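Local coordinates for protein xyloglucanase (Paenibacillus pabuli, PDB 2JEP) that hydrolyses the beta-1,4-glucan backbone of xyloglucan, a polysaccharide of plant cell walls, as a glycoside hydrolase of family 5, at residues 42-47 against 388-393; 265-270 against 298-303; 270-275 against 341-346; 326-329 against 335-338. One frame throughout, in Å; residues are numbered along the deposited sequence. Where two conformers were deposited one is given.

Contact 1: residues 42-47 against 388-393; sequences MGAGWN and NAIMQG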
loop_
_atom_site.group_PDB
_atom_site.type_symbol
_atom_site.label_atom_id
_atom_site.label_comp_id
_atom_site.label_asym_id
_atom_site.label_seq_id
_atom_site.Cartn_x
_atom_site.Cartn_y
_atom_site.Cartn_z
ATOM N N MET A 42 5.657 12.805 -4.978
ATOM C CA MET A 42 5.768 11.377 -4.648
ATOM C C MET A 42 6.218 10.515 -5.833
ATOM O O MET A 42 6.692 9.396 -5.639
ATOM C CB MET A 42 4.434 10.860 -4.094
ATOM C CG MET A 42 4.190 11.365 -2.668
ATOM S SD MET A 42 2.644 10.765 -1.964
ATOM C CE MET A 42 3.076 9.050 -1.595
ATOM N N GLY A 43 6.013 10.991 -7.064
ATOM C CA GLY A 43 6.485 10.277 -8.233
ATOM C C GLY A 43 5.943 8.865 -8.287
ATOM O O GLY A 43 4.753 8.626 -8.049
ATOM N N ALA A 44 6.818 7.930 -8.666
ATOM C CA ALA A 44 6.514 6.505 -8.668
ATOM C C ALA A 44 7.016 5.936 -7.356
ATOM O O ALA A 44 8.118 6.253 -6.890
ATOM C CB ALA A 44 7.176 5.796 -9.841
ATOM N N GLY A 45 6.202 5.102 -6.744
ATOM C CA GLY A 45 6.585 4.446 -5.511
ATOM C C GLY A 45 6.953 2.986 -5.651
ATOM O O GLY A 45 6.684 2.353 -6.664
ATOM N N TRP A 46 7.573 2.473 -4.598
ATOM C CA TRP A 46 8.034 1.097 -4.556
ATOM C C TRP A 46 7.782 0.546 -3.161
ATOM O O TRP A 46 8.101 1.188 -2.164
ATOM C CB TRP A 46 9.502 1.059 -4.929
ATOM C CG TRP A 46 10.181 -0.276 -4.971
ATOM C CD1 TRP A 46 10.315 -1.082 -6.046
ATOM C CD2 TRP A 46 10.883 -0.919 -3.887
ATOM N NE1 TRP A 46 11.074 -2.208 -5.705
ATOM C CE2 TRP A 46 11.436 -2.111 -4.385
ATOM C CE3 TRP A 46 11.122 -0.576 -2.548
ATOM C CZ2 TRP A 46 12.212 -2.962 -3.591
ATOM C CZ3 TRP A 46 11.889 -1.417 -1.769
ATOM C CH2 TRP A 46 12.417 -2.596 -2.291
ATOM N N ASN A 47 7.200 -0.652 -3.082
ATOM C CA ASN A 47 6.965 -1.318 -1.809
ATOM C C ASN A 47 8.148 -2.162 -1.398
ATOM O O ASN A 47 8.644 -2.984 -2.180
ATOM C CB ASN A 47 5.797 -2.303 -1.913
ATOM C CG ASN A 47 4.438 -1.671 -1.796
ATOM O OD1 ASN A 47 3.906 -1.525 -0.675
ATOM N ND2 ASN A 47 3.848 -1.327 -2.944
ATOM N N ASN A 388 12.222 0.477 -16.421
ATOM C CA ASN A 388 12.168 1.489 -17.481
ATOM C C ASN A 388 10.726 1.771 -17.906
ATOM O O ASN A 388 10.367 2.904 -18.220
ATOM C CB ASN A 388 12.970 1.052 -18.719
ATOM C CG ASN A 388 14.461 1.086 -18.514
ATOM O OD1 ASN A 388 14.952 1.669 -17.566
ATOM N ND2 ASN A 388 15.192 0.456 -19.426
ATOM N N ALA A 389 9.905 0.719 -17.975
ATOM C CA ALA A 389 8.493 0.858 -18.343
ATOM C C ALA A 389 7.746 1.754 -17.345
ATOM O O ALA A 389 6.986 2.637 -17.733
ATOM C CB ALA A 389 7.858 -0.527 -18.436
ATOM N N ILE A 390 7.998 1.564 -16.052
ATOM C CA ILE A 390 7.396 2.408 -15.032
ATOM C C ILE A 390 7.840 3.857 -15.248
ATOM O O ILE A 390 7.044 4.799 -15.174
ATOM C CB ILE A 390 7.764 1.911 -13.600
ATOM C CG1 ILE A 390 7.086 0.559 -13.333
ATOM C CG2 ILE A 390 7.389 2.947 -12.521
ATOM C CD1 ILE A 390 7.591 -0.160 -12.072
ATOM N N MET A 391 9.141 4.066 -15.418
ATOM C CA MET A 391 9.626 5.423 -15.547
ATOM C C MET A 391 9.128 6.094 -16.832
ATOM O O MET A 391 8.817 7.281 -16.821
ATOM C CB MET A 391 11.140 5.471 -15.393
ATOM C CG MET A 391 11.601 4.938 -14.027
ATOM S SD MET A 391 10.967 5.883 -12.612
ATOM C CE MET A 391 11.105 4.662 -11.299
ATOM N N GLN A 392 8.995 5.333 -17.907
ATOM C CA GLN A 392 8.371 5.869 -19.125
ATOM C C GLN A 392 6.927 6.277 -18.849
ATOM O O GLN A 392 6.442 7.292 -19.349
ATOM C CB GLN A 392 8.384 4.847 -20.261
ATOM C CG GLN A 392 9.765 4.584 -20.820
ATOM C CD GLN A 392 9.834 3.317 -21.635
ATOM O OE1 GLN A 392 8.795 2.746 -22.008
ATOM N NE2 GLN A 392 11.056 2.844 -21.910
ATOM N N GLY A 393 6.230 5.470 -18.057
ATOM C CA GLY A 393 4.852 5.773 -17.709
ATOM C C GLY A 393 4.678 7.036 -16.874
ATOM O O GLY A 393 3.577 7.600 -16.815
#
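Ala44 and Ile390 mark the closest approach of the two backbones, their CA atoms 7.6 Å apart. Ala44 leads into strand 45-48, the first strand of the (beta/alpha)8 barrel, and Ile390 lies on helix 384-393, the last helix. The contact therefore packs the residue leading into the first strand against the last helix, near the place where the barrel closes on itself. No hydrogen bond passes between the two segments. Gly43, just past the preceding helix, has a positive phi of 57° and turns the chain toward the strand.

The side-chain contact is small and wholly apolar. Ala44 points its CB at the helix and meets two residues of it. The Met391 side chain sets off beside Ala44, and only its far end approaches it. Its methyl CE makes a looser contact with Ala44 CB, which holds for one of two conformers. Phe83 borders both Ala44 and Met391. Ile390 also touches Tyr360 on strand 357-362 and Thr348 on helix 336-353. Its CG1 branch turns toward Ala344 of that same helix. The CG2 branch stands anti to the backbone N of Ile390 and makes the nearer contact, with Ile390 CG2 3.9 Å from Ala44 CB.

Contact 2: residues 265-270 against 298-303; sequences YYSPWD and EDYLES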
loop_
_atom_site.group_PDB
_atom_site.type_symbol
_atom_site.label_atom_id
_atom_site.label_comp_id
_atom_site.label_asym_id
_atom_site.label_seq_id
_atom_site.Cartn_x
_atom_site.Cartn_y
_atom_site.Cartn_z
ATOM N N TYR A 265 -4.304 -2.562 -7.053
ATOM C CA TYR A 265 -4.726 -2.939 -8.397
ATOM C C TYR A 265 -3.893 -4.085 -8.946
ATOM O O TYR A 265 -2.695 -3.931 -9.182
ATOM C CB TYR A 265 -4.621 -1.745 -9.337
ATOM C CG TYR A 265 -5.349 -1.935 -10.646
ATOM C CD1 TYR A 265 -6.720 -1.785 -10.708
ATOM C CD2 TYR A 265 -4.685 -2.329 -11.810
ATOM C CE1 TYR A 265 -7.396 -1.976 -11.908
ATOM C CE2 TYR A 265 -5.363 -2.517 -12.993
ATOM C CZ TYR A 265 -6.712 -2.336 -13.031
ATOM O OH TYR A 265 -7.426 -2.514 -14.205
ATOM N N TYR A 266 -4.552 -5.219 -9.163
ATOM C CA TYR A 266 -3.930 -6.405 -9.723
ATOM C C TYR A 266 -4.875 -7.049 -10.751
ATOM O O TYR A 266 -4.879 -8.273 -10.904
ATOM C CB TYR A 266 -3.614 -7.407 -8.624
ATOM C CG TYR A 266 -2.591 -6.987 -7.572
ATOM C CD1 TYR A 266 -1.246 -7.139 -7.798
ATOM C CD2 TYR A 266 -2.988 -6.504 -6.348
ATOM C CE1 TYR A 266 -0.322 -6.858 -6.815
ATOM C CE2 TYR A 266 -2.076 -6.207 -5.360
ATOM C CZ TYR A 266 -0.741 -6.361 -5.602
ATOM O OH TYR A 266 0.210 -6.149 -4.628
ATOM N N SER A 267 -5.659 -6.231 -11.443
ATOM C CA SER A 267 -6.619 -6.767 -12.403
ATOM C C SER A 267 -6.066 -6.751 -13.809
ATOM O O SER A 267 -5.377 -5.819 -14.184
ATOM C CB SER A 267 -7.904 -5.953 -12.387
ATOM O OG SER A 267 -8.564 -6.035 -11.126
ATOM N N PRO A 268 -6.385 -7.773 -14.611
ATOM C CA PRO A 268 -7.109 -8.979 -14.275
ATOM C C PRO A 268 -6.217 -9.973 -13.567
ATOM O O PRO A 268 -5.078 -10.200 -13.971
ATOM C CB PRO A 268 -7.553 -9.520 -15.646
ATOM C CG PRO A 268 -6.452 -9.069 -16.566
ATOM C CD PRO A 268 -5.926 -7.776 -16.020
ATOM N N TRP A 269 -6.744 -10.567 -12.501
ATOM C CA TRP A 269 -5.939 -11.431 -11.637
ATOM C C TRP A 269 -5.357 -12.613 -12.378
ATOM O O TRP A 269 -4.249 -13.053 -12.084
ATOM C CB TRP A 269 -6.798 -11.944 -10.489
ATOM C CG TRP A 269 -6.051 -12.749 -9.469
ATOM C CD1 TRP A 269 -6.167 -14.089 -9.241
ATOM C CD2 TRP A 269 -5.063 -12.262 -8.554
ATOM N NE1 TRP A 269 -5.307 -14.471 -8.236
ATOM C CE2 TRP A 269 -4.611 -13.371 -7.807
ATOM C CE3 TRP A 269 -4.479 -11.002 -8.320
ATOM C CZ2 TRP A 269 -3.663 -13.251 -6.793
ATOM C CZ3 TRP A 269 -3.522 -10.891 -7.305
ATOM C CH2 TRP A 269 -3.140 -12.019 -6.551
ATOM N N ASP A 270 -6.088 -13.153 -13.346
ATOM C CA ASP A 270 -5.605 -14.302 -14.068
ATOM C C ASP A 270 -4.240 -14.046 -14.714
ATOM O O ASP A 270 -3.393 -14.942 -14.731
ATOM C CB ASP A 270 -6.663 -14.897 -15.019
ATOM C CG ASP A 270 -7.181 -13.956 -16.116
ATOM O OD1 ASP A 270 -6.789 -12.784 -16.206
ATOM O OD2 ASP A 270 -8.069 -14.459 -16.878
ATOM N N GLU A 298 -6.924 -2.435 -21.476
ATOM C CA GLU A 298 -6.679 -0.997 -21.344
ATOM C C GLU A 298 -7.957 -0.220 -21.047
ATOM O O GLU A 298 -7.923 0.778 -20.309
ATOM C CB GLU A 298 -6.062 -0.462 -22.643
ATOM C CG GLU A 298 -4.632 -0.935 -22.948
ATOM C CD GLU A 298 -4.532 -2.206 -23.786
ATOM O OE1 GLU A 298 -5.455 -3.052 -23.777
ATOM O OE2 GLU A 298 -3.481 -2.326 -24.468
ATOM N N ASP A 299 -9.063 -0.642 -21.651
ATOM C CA ASP A 299 -10.346 0.022 -21.422
ATOM C C ASP A 299 -10.827 -0.093 -19.982
ATOM O O ASP A 299 -11.373 0.868 -19.414
ATOM C CB ASP A 299 -11.428 -0.444 -22.417
ATOM C CG ASP A 299 -11.553 -1.991 -22.558
ATOM O OD1 ASP A 299 -10.772 -2.776 -21.952
ATOM O OD2 ASP A 299 -12.496 -2.441 -23.289
ATOM N N TYR A 300 -10.611 -1.257 -19.404
ATOM C CA TYR A 300 -10.972 -1.499 -18.004
ATOM C C TYR A 300 -10.111 -0.690 -17.056
ATOM O O TYR A 300 -10.602 -0.057 -16.120
ATOM C CB TYR A 300 -10.881 -2.992 -17.711
ATOM C CG TYR A 300 -11.289 -3.348 -16.315
ATOM C CD1 TYR A 300 -12.614 -3.429 -15.978
ATOM C CD2 TYR A 300 -10.355 -3.622 -15.347
ATOM C CE1 TYR A 300 -13.001 -3.762 -14.693
ATOM C CE2 TYR A 300 -10.729 -3.943 -14.046
ATOM C CZ TYR A 300 -12.045 -4.034 -13.732
ATOM O OH TYR A 300 -12.401 -4.348 -12.439
ATOM N N LEU A 301 -8.811 -0.666 -17.318
ATOM C CA LEU A 301 -7.895 0.124 -16.522
ATOM C C LEU A 301 -8.313 1.602 -16.541
ATOM O O LEU A 301 -8.339 2.265 -15.495
ATOM C CB LEU A 301 -6.477 -0.062 -17.056
ATOM C CG LEU A 301 -5.382 0.837 -16.507
ATOM C CD1 LEU A 301 -5.235 0.708 -14.981
ATOM C CD2 LEU A 301 -4.077 0.526 -17.202
ATOM N N GLU A 302 -8.632 2.104 -17.726
ATOM C CA GLU A 302 -9.136 3.479 -17.854
ATOM C C GLU A 302 -10.372 3.751 -16.993
ATOM O O GLU A 302 -10.409 4.745 -16.252
ATOM C CB GLU A 302 -9.402 3.770 -19.338
ATOM C CG GLU A 302 -10.247 5.012 -19.625
ATOM C CD GLU A 302 -9.628 6.328 -19.218
ATOM O OE1 GLU A 302 -8.373 6.460 -19.216
ATOM O OE2 GLU A 302 -10.411 7.266 -18.890
ATOM N N SER A 303 -11.383 2.898 -17.101
ATOM C CA SER A 303 -12.632 3.061 -16.342
ATOM C C SER A 303 -12.374 3.027 -14.839
ATOM O O SER A 303 -12.913 3.820 -14.066
ATOM C CB SER A 303 -13.614 1.936 -16.700
ATOM O OG SER A 303 -14.840 2.066 -15.984
HETATM O O HOH W 1 -11.199 -6.603 -11.167
#
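Van der Waals packing carries most of this meeting, and Tyr265 is at its middle. The ring of Tyr265 leaves the end of strand 259-265 and reaches toward helix 298-313. Its CG is anti to the backbone N (chi1 -166°), which sends the phenol across to the helix. The apolar touch is Leu301 CD1, 3.8 Å from Tyr265 CE2.

The hydroxyl goes further and rests against the helix itself, with Tyr265 OH 3.5 Å from Leu301 CA. The same oxygen comes to the ring edge of Tyr300, near the ring plane, 3.3 Å from Tyr300 CD2. Ser267 CB adds a contact to Tyr300 CE2 at 3.8 Å. With an alanine at Tyr265, Leu301 CD1 and the CD2 edge of Tyr300 would probably lose the ring and hydroxyl they rest on, opening a gap between the strand end and helix 298-313.

The polar part is a water bridge. One water lies 2.7 Å from Ser267 OG and 2.9 Å from Tyr300 OH. No direct hydrogen bond crosses the contact.

The contact ties the end of the sixth strand of the (beta/alpha)8 barrel to helix 298-313, the barrel helix between the sixth and seventh strands. Phe305 meets Tyr265 edge-to-face. Tyr343 of helix 336-353 touches Tyr265, and Ala346 of that helix touches Leu301.

Contact 3: residues 270-275 against 341-346; sequences DFAGEE and AAYAKA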
loop_
_atom_site.group_PDB
_atom_site.type_symbol
_atom_site.label_atom_id
_atom_site.label_comp_id
_atom_site.label_asym_id
_atom_site.label_seq_id
_atom_site.Cartn_x
_atom_site.Cartn_y
_atom_site.Cartn_z
ATOM N N ASP A 270 -6.088 -13.153 -13.346
ATOM C CA ASP A 270 -5.605 -14.302 -14.068
ATOM C C ASP A 270 -4.240 -14.046 -14.714
ATOM O O ASP A 270 -3.393 -14.942 -14.731
ATOM C CB ASP A 270 -6.663 -14.897 -15.019
ATOM C CG ASP A 270 -7.181 -13.956 -16.116
ATOM O OD1 ASP A 270 -6.789 -12.784 -16.206
ATOM O OD2 ASP A 270 -8.069 -14.459 -16.878
ATOM N N PHE A 271 -4.026 -12.819 -15.185
ATOM C CA PHE A 271 -2.714 -12.395 -15.654
ATOM C C PHE A 271 -1.756 -12.040 -14.535
ATOM O O PHE A 271 -0.617 -12.507 -14.505
ATOM C CB PHE A 271 -2.862 -11.175 -16.593
ATOM C CG PHE A 271 -1.559 -10.522 -16.957
ATOM C CD1 PHE A 271 -0.638 -11.177 -17.754
ATOM C CD2 PHE A 271 -1.221 -9.286 -16.436
ATOM C CE1 PHE A 271 0.600 -10.593 -18.054
ATOM C CE2 PHE A 271 0.010 -8.702 -16.706
ATOM C CZ PHE A 271 0.935 -9.365 -17.521
ATOM N N ALA A 272 -2.217 -11.163 -13.640
ATOM C CA ALA A 272 -1.307 -10.471 -12.738
ATOM C C ALA A 272 -0.886 -11.277 -11.526
ATOM O O ALA A 272 0.240 -11.091 -11.029
ATOM C CB ALA A 272 -1.910 -9.148 -12.283
ATOM N N GLY A 273 -1.785 -12.112 -11.010
ATOM C CA GLY A 273 -1.506 -12.774 -9.747
ATOM C C GLY A 273 -1.747 -14.269 -9.661
ATOM O O GLY A 273 -1.232 -14.927 -8.743
ATOM N N GLU A 274 -2.544 -14.831 -10.568
ATOM C CA GLU A 274 -2.851 -16.261 -10.487
ATOM C C GLU A 274 -1.609 -17.092 -10.847
ATOM O O GLU A 274 -1.004 -16.890 -11.900
ATOM C CB GLU A 274 -4.006 -16.596 -11.431
ATOM C CG GLU A 274 -4.467 -18.023 -11.350
ATOM C CD GLU A 274 -5.651 -18.372 -12.231
ATOM O OE1 GLU A 274 -6.124 -17.486 -12.934
ATOM O OE2 GLU A 274 -6.066 -19.555 -12.241
ATOM N N GLU A 275 -1.238 -18.010 -9.952
ATOM C CA GLU A 275 0.044 -18.712 -10.020
ATOM C C GLU A 275 -0.023 -19.953 -10.919
ATOM O O GLU A 275 0.145 -21.095 -10.478
ATOM C CB GLU A 275 0.535 -19.034 -8.600
ATOM C CG GLU A 275 0.938 -17.795 -7.799
ATOM C CD GLU A 275 1.578 -18.122 -6.463
ATOM O OE1 GLU A 275 1.259 -19.190 -5.912
ATOM O OE2 GLU A 275 2.431 -17.319 -5.987
ATOM N N ALA A 341 6.146 -5.613 -18.391
ATOM C CA ALA A 341 6.537 -4.253 -18.675
ATOM C C ALA A 341 5.355 -3.452 -19.201
ATOM O O ALA A 341 5.108 -2.338 -18.734
ATOM C CB ALA A 341 7.709 -4.225 -19.660
ATOM N N ALA A 342 4.639 -3.980 -20.201
ATOM C CA ALA A 342 3.504 -3.236 -20.784
ATOM C C ALA A 342 2.463 -2.906 -19.729
ATOM O O ALA A 342 1.918 -1.795 -19.709
ATOM C CB ALA A 342 2.887 -4.016 -21.947
ATOM N N TYR A 343 2.166 -3.871 -18.865
ATOM C CA TYR A 343 1.182 -3.677 -17.788
ATOM C C TYR A 343 1.676 -2.622 -16.813
ATOM O O TYR A 343 0.938 -1.717 -16.445
ATOM C CB TYR A 343 0.983 -4.995 -17.058
ATOM C CG TYR A 343 -0.057 -5.036 -15.977
ATOM C CD1 TYR A 343 -1.382 -4.951 -16.272
ATOM C CD2 TYR A 343 0.292 -5.179 -14.667
ATOM C CE1 TYR A 343 -2.346 -5.045 -15.320
ATOM C CE2 TYR A 343 -0.665 -5.248 -13.672
ATOM C CZ TYR A 343 -1.995 -5.190 -13.996
ATOM O OH TYR A 343 -2.922 -5.280 -12.980
ATOM N N ALA A 344 2.938 -2.709 -16.400
ATOM C CA ALA A 344 3.446 -1.748 -15.439
ATOM C C ALA A 344 3.431 -0.345 -16.021
ATOM O O ALA A 344 3.087 0.622 -15.332
ATOM C CB ALA A 344 4.876 -2.106 -14.980
ATOM N N LYS A 345 3.830 -0.192 -17.285
ATOM C CA LYS A 345 3.791 1.115 -17.928
ATOM C C LYS A 345 2.373 1.643 -18.007
ATOM O O LYS A 345 2.132 2.829 -17.751
ATOM C CB LYS A 345 4.406 1.044 -19.332
ATOM C CG LYS A 345 4.431 2.377 -20.040
ATOM C CD LYS A 345 5.296 2.321 -21.282
ATOM C CE LYS A 345 5.294 3.666 -21.999
ATOM N NZ LYS A 345 6.285 3.648 -23.101
ATOM N N ALA A 346 1.434 0.781 -18.401
ATOM C CA ALA A 346 0.057 1.211 -18.567
ATOM C C ALA A 346 -0.538 1.663 -17.228
ATOM O O ALA A 346 -1.208 2.708 -17.154
ATOM C CB ALA A 346 -0.764 0.107 -19.203
#
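Phe271 presents its edge to the face of Tyr343 in a T-shaped (edge-to-face) stack. The ring planes stand at 70° and the centroids are 5.4 Å apart. Phe271 CE2 makes the touch. It lies over the rim of the tyrosine face rather than its centre, 3.7 Å from Tyr343 CG, and also reaches the start of the side chain, 3.8 Å from Tyr343 CB. The two side chains run past each other in opposite directions. Both have CG anti to the backbone N (chi1 171° for Phe271, -176° for Tyr343), and each ring extends from its helix toward the other.

This brings the phenol end of Tyr343 to the next residue, where Ala272 CB lies 4.1 Å from Tyr343 OH. The hydroxyl has its polar partner in Ser267 O, to which it is hydrogen-bonded. Tyr343 is thus fixed at its far end by the chain just before helix 269-272, and near its base by Phe271.

In the (beta/alpha)8 barrel, helix 336-353 is the one that follows the seventh strand. Helix 269-272 is a short turn in the excursion after the sixth strand, so the contact packs that excursion on the neighbouring barrel helix. Trp282 extends the aromatic cluster: its ring meets Tyr343 edge-to-face and also touches Phe271. The next residue after Tyr343, Ala344, touches Ile386 of helix 384-393.

Contact 4: residues 326-329 against 335-338; sequences SIDK and SNNV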
loop_
_atom_site.group_PDB
_atom_site.type_symbol
_atom_site.label_atom_id
_atom_site.label_comp_id
_atom_site.label_asym_id
_atom_site.label_seq_id
_atom_site.Cartn_x
_atom_site.Cartn_y
_atom_site.Cartn_z
ATOM N N SER A 326 2.615 -7.485 -11.587
ATOM C CA SER A 326 2.302 -8.782 -12.160
ATOM C C SER A 326 3.411 -9.787 -11.892
ATOM O O SER A 326 4.603 -9.436 -11.901
ATOM C CB SER A 326 1.983 -8.665 -13.647
ATOM O OG SER A 326 3.061 -8.131 -14.385
ATOM N N ILE A 327 3.008 -11.025 -11.649
ATOM C CA ILE A 327 3.968 -12.050 -11.282
ATOM C C ILE A 327 4.730 -12.622 -12.478
ATOM O O ILE A 327 4.222 -12.689 -13.612
ATOM C CB ILE A 327 3.307 -13.210 -10.499
ATOM C CG1 ILE A 327 2.253 -13.985 -11.329
ATOM C CG2 ILE A 327 2.755 -12.676 -9.185
ATOM C CD1 ILE A 327 1.743 -15.194 -10.650
ATOM N N ASP A 328 5.946 -13.097 -12.199
ATOM C CA ASP A 328 6.847 -13.620 -13.226
ATOM C C ASP A 328 6.380 -14.968 -13.734
ATOM O O ASP A 328 6.436 -15.966 -13.015
ATOM C CB ASP A 328 8.250 -13.711 -12.641
ATOM C CG ASP A 328 9.320 -14.133 -13.639
ATOM O OD1 ASP A 328 8.973 -14.742 -14.670
ATOM O OD2 ASP A 328 10.510 -13.849 -13.329
ATOM N N LYS A 329 5.925 -14.974 -14.990
ATOM C CA LYS A 329 5.443 -16.190 -15.669
ATOM C C LYS A 329 6.352 -16.577 -16.829
ATOM O O LYS A 329 5.912 -17.284 -17.734
ATOM C CB LYS A 329 3.973 -16.038 -16.111
ATOM C CG LYS A 329 3.028 -15.877 -14.949
ATOM C CD LYS A 329 1.589 -15.869 -15.385
ATOM C CE LYS A 329 0.644 -15.630 -14.241
ATOM N NZ LYS A 329 -0.776 -15.974 -14.616
ATOM N N SER A 335 7.887 -15.006 -23.432
ATOM C CA SER A 335 7.632 -13.589 -23.713
ATOM C C SER A 335 6.978 -12.810 -22.570
ATOM O O SER A 335 6.695 -11.640 -22.722
ATOM C CB SER A 335 6.802 -13.425 -24.966
ATOM O OG SER A 335 5.446 -13.829 -24.818
ATOM N N ASN A 336 6.770 -13.440 -21.418
ATOM C CA ASN A 336 5.976 -12.808 -20.372
ATOM C C ASN A 336 6.474 -11.452 -19.938
ATOM O O ASN A 336 5.670 -10.578 -19.614
ATOM C CB ASN A 336 5.835 -13.763 -19.192
ATOM C CG ASN A 336 5.153 -13.140 -17.983
ATOM O OD1 ASN A 336 5.806 -12.942 -16.945
ATOM N ND2 ASN A 336 3.841 -12.877 -18.076
ATOM N N ASN A 337 7.789 -11.241 -19.888
ATOM C CA ASN A 337 8.273 -9.951 -19.393
ATOM C C ASN A 337 7.900 -8.783 -20.304
ATOM O O ASN A 337 7.806 -7.652 -19.836
ATOM C CB ASN A 337 9.773 -9.977 -19.109
ATOM C CG ASN A 337 10.109 -10.567 -17.763
ATOM O OD1 ASN A 337 9.331 -10.464 -16.828
ATOM N ND2 ASN A 337 11.260 -11.223 -17.662
ATOM N N VAL A 338 7.667 -9.044 -21.589
ATOM C CA VAL A 338 7.152 -7.995 -22.452
ATOM C C VAL A 338 5.858 -7.449 -21.876
ATOM O O VAL A 338 5.633 -6.232 -21.848
ATOM C CB VAL A 338 6.878 -8.543 -23.901
ATOM C CG1 VAL A 338 6.206 -7.506 -24.784
ATOM C CG2 VAL A 338 8.204 -9.045 -24.543
HETATM O O HOH W 2 2.270 -12.313 -15.596
HETATM O O HOH W 3 12.081 -12.651 -15.294
#
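The loop after strand 319-324 turns back on the start of its own helix, bringing Lys329 CA to 5.8 Å from Asn336 CA. It is a beta-alpha loop of the (beta/alpha)8 barrel and joins that strand to helix 336-353.

Asn336 does most of the work. With chi1 at 174° its amide swings clear of its own backbone N and reaches residues 327-329. Lys329 N donates to Asn336 OD1 at 2.8 Å, with an N-H...O angle of 159°. The donor stands well above the carbonyl plane, 61° out of it, instead of lying along a lone pair. The amide also packs on the lysine, with Asn336 CG 3.6 Å from Lys329 CB. Asn336 ND2 faces another way: it donates to Thr280 O and to a water that donates in turn to Ile327 O. Both ends of the amide are therefore engaged, which holds its rotation. A leucine in place of Asn336 would probably leave Lys329 N and Thr280 O without these partners.

The extended Lys329 chain leads away from Asn336. Four carbonyl oxygens, of Asp270, Glu274, Asn276 and Ile279, lie within hydrogen-bonding reach of NZ, so its three N-H groups are probably shared among them. Asp328 OD1 bonds to Thr330 OG1. A second water joins Asp328 and Asn337, 2.8 Å from Asp328 OD2 and 2.9 Å from Asn337 ND2.

Overall arrangement
From the N terminus, the lead-in to the first strand opens contact 1, which closes only at the last helix, 384-393. The loop it closes spans most of the barrel and holds the other three contacts. Contact 2 opens at the end of the sixth strand and closes on helix 298-313. Contact 3 opens at Asp270, which it shares with contact 2, and closes on helix 336-353, so the two cross. Contact 4 follows contact 2 in series and falls within the span of contact 3. The ties continue in space. Lys345 NZ reaches Gln392 OE1 between contacts 3 and 1, and Ile327 N reaches Ala272 O between contacts 4 and 3.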